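Uronate isomerase (Caulobacter crescentus, PDB 2Q01) catalyses the isomerisation of D-glucuronate to D-fructuronate and of D-galacturonate to D-tagaturonate, a step of pentose and glucuronate interconversion. Local coordinates at residues Gly27-Val32 with Arg428-Arg433. Residues are numbered along the deposited sequence; the frame is centred on the assembly and turned at random.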
loop_
_atom_site.group_PDB
_atom_site.type_symbol
_atom_site.label_atom_id
_atom_site.label_comp_id
_atom_site.label_asym_id
_atom_site.label_seq_id
_atom_site.Cartn_x
_atom_site.Cartn_y
_atom_site.Cartn_z
ATOM N N GLY B 27 0.853 9.637 29.080
ATOM C CA GLY B 27 -0.213 10.393 29.729
ATOM C C GLY B 27 -1.604 10.062 29.231
ATOM O O GLY B 27 -2.554 10.012 30.016
ATOM N N LEU B 28 -1.725 9.838 27.923
ATOM C CA LEU B 28 -3.008 9.499 27.305
ATOM C C LEU B 28 -3.424 8.079 27.657
ATOM O O LEU B 28 -4.609 7.801 27.853
ATOM C CB LEU B 28 -2.947 9.673 25.785
ATOM C CG LEU B 28 -2.789 11.096 25.241
ATOM C CD1 LEU B 28 -2.470 11.064 23.778
ATOM C CD2 LEU B 28 -4.020 11.948 25.489
ATOM N N TYR B 29 -2.439 7.193 27.731
ATOM C CA TYR B 29 -2.648 5.794 28.076
ATOM C C TYR B 29 -3.101 5.599 29.513
ATOM O O TYR B 29 -3.969 4.770 29.772
ATOM C CB TYR B 29 -1.373 4.997 27.788
ATOM C CG TYR B 29 -1.366 3.576 28.302
ATOM C CD1 TYR B 29 -2.204 2.602 27.750
ATOM C CD2 TYR B 29 -0.505 3.201 29.332
ATOM C CE1 TYR B 29 -2.192 1.294 28.223
ATOM C CE2 TYR B 29 -0.486 1.902 29.808
ATOM C CZ TYR B 29 -1.323 0.955 29.244
ATOM O OH TYR B 29 -1.297 -0.328 29.723
ATOM N N ALA B 30 -2.523 6.377 30.432
ATOM C CA ALA B 30 -2.910 6.381 31.852
ATOM C C ALA B 30 -4.389 6.735 32.058
ATOM O O ALA B 30 -5.033 6.255 32.988
ATOM C CB ALA B 30 -2.028 7.343 32.627
ATOM N N LEU B 31 -4.913 7.550 31.150
ATOM C CA LEU B 31 -6.298 7.998 31.144
ATOM C C LEU B 31 -7.263 6.888 30.742
ATOM O O LEU B 31 -8.478 7.042 30.858
ATOM C CB LEU B 31 -6.429 9.134 30.129
ATOM C CG LEU B 31 -6.952 10.501 30.538
ATOM C CD1 LEU B 31 -5.945 11.208 31.428
ATOM C CD2 LEU B 31 -7.191 11.296 29.280
ATOM N N VAL B 32 -6.713 5.767 30.289
ATOM C CA VAL B 32 -7.465 4.784 29.526
ATOM C C VAL B 32 -7.149 3.311 29.888
ATOM O O VAL B 32 -7.988 2.425 29.678
ATOM C CB VAL B 32 -7.301 5.118 28.009
ATOM C CG1 VAL B 32 -6.850 3.954 27.183
ATOM C CG2 VAL B 32 -8.561 5.772 27.472
ATOM N N ARG B 428 -4.545 -7.991 24.372
ATOM C CA ARG B 428 -4.871 -7.434 23.056
ATOM C C ARG B 428 -5.476 -6.045 23.136
ATOM O O ARG B 428 -5.204 -5.193 22.287
ATOM C CB ARG B 428 -5.826 -8.367 22.307
ATOM C CG ARG B 428 -5.151 -9.589 21.735
ATOM C CD ARG B 428 -6.153 -10.689 21.448
ATOM N NE ARG B 428 -5.494 -11.951 21.107
ATOM C CZ ARG B 428 -5.088 -12.291 19.887
ATOM N NH1 ARG B 428 -5.267 -11.467 18.862
ATOM N NH2 ARG B 428 -4.498 -13.464 19.692
ATOM N N HIS B 429 -6.317 -5.833 24.144
ATOM C CA HIS B 429 -6.900 -4.522 24.412
ATOM C C HIS B 429 -5.881 -3.516 24.921
ATOM O O HIS B 429 -5.991 -2.336 24.615
ATOM C CB HIS B 429 -8.078 -4.630 25.377
ATOM C CG HIS B 429 -9.390 -4.836 24.693
ATOM N ND1 HIS B 429 -9.818 -6.072 24.264
ATOM C CD2 HIS B 429 -10.361 -3.960 24.347
ATOM C CE1 HIS B 429 -10.999 -5.950 23.686
ATOM N NE2 HIS B 429 -11.353 -4.680 23.727
ATOM N N ASP B 430 -4.890 -3.988 25.678
ATOM C CA ASP B 430 -3.776 -3.146 26.116
ATOM C C ASP B 430 -2.940 -2.636 24.945
ATOM O O ASP B 430 -2.567 -1.460 24.918
ATOM C CB ASP B 430 -2.875 -3.883 27.105
ATOM C CG ASP B 430 -2.011 -2.936 27.907
ATOM O OD1 ASP B 430 -0.802 -2.829 27.618
ATOM O OD2 ASP B 430 -2.554 -2.275 28.813
ATOM N N VAL B 431 -2.648 -3.522 23.987
ATOM C CA VAL B 431 -1.932 -3.162 22.753
ATOM C C VAL B 431 -2.700 -2.091 21.969
ATOM O O VAL B 431 -2.111 -1.120 21.501
ATOM C CB VAL B 431 -1.682 -4.412 21.862
ATOM C CG1 VAL B 431 -1.172 -4.040 20.466
ATOM C CG2 VAL B 431 -0.714 -5.341 22.523
ATOM N N ALA B 432 -4.017 -2.267 21.857
ATOM C CA ALA B 432 -4.892 -1.291 21.195
ATOM C C ALA B 432 -4.788 0.082 21.834
ATOM O O ALA B 432 -4.690 1.089 21.141
ATOM C CB ALA B 432 -6.324 -1.766 21.237
ATOM N N ARG B 433 -4.800 0.103 23.164
ATOM C CA ARG B 433 -4.743 1.342 23.940
ATOM C C ARG B 433 -3.401 2.082 23.847
ATOM O O ARG B 433 -3.383 3.310 23.787
ATOM C CB ARG B 433 -5.134 1.058 25.387
ATOM C CG ARG B 433 -6.605 0.681 25.520
ATOM C CD ARG B 433 -6.945 0.022 26.849
ATOM N NE ARG B 433 -8.358 -0.356 26.860
ATOM C CZ ARG B 433 -9.066 -0.670 27.941
ATOM N NH1 ARG B 433 -8.512 -0.672 29.147
ATOM N NH2 ARG B 433 -10.345 -0.978 27.809
#
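Tyr29 reaches from helix 19-30 to Asp430 on helix 425-445, and its hydroxyl donates a hydrogen bond modelled at 2.5 Å from Tyr29 OH to Asp430 OD2, a length uncertain at this resolution. The contact thus joins an early and a late helix of this TIM-barrel-clan enzyme. The carboxylate oxygen sits at the edge of the ring, in its plane, while the carboxylate itself is turned almost upright to that plane, at 83°. With CG placed opposite the backbone N (chi1 171°), the ring is turned toward helix 425-445. On its way the ring passes Arg433, whose CB lies at the ring edge, 4.1 Å from Tyr29 CD1. Arg433 then runs extended from CG to NE, crossing the tyrosine at about a right angle, and packs its aliphatic part on Val32: CG1 of Val32 is 3.7 Å from Arg433 CG. The Val32 carbonyl oxygen lies over one face of the guanidinium, 3.2 Å from Arg433 NH1, too poorly angled for a hydrogen bond; NH1 bonds instead to the carbonyl of Leu35. Replacing Tyr29 with a phenylalanine would probably leave Asp430 OD2 without this donor and remove the phenol's links to helix 425-445. With OD1 salt-bridged to both Arg13 and Arg434, Asp430 is likely to stay ionised, a good acceptor for the phenol.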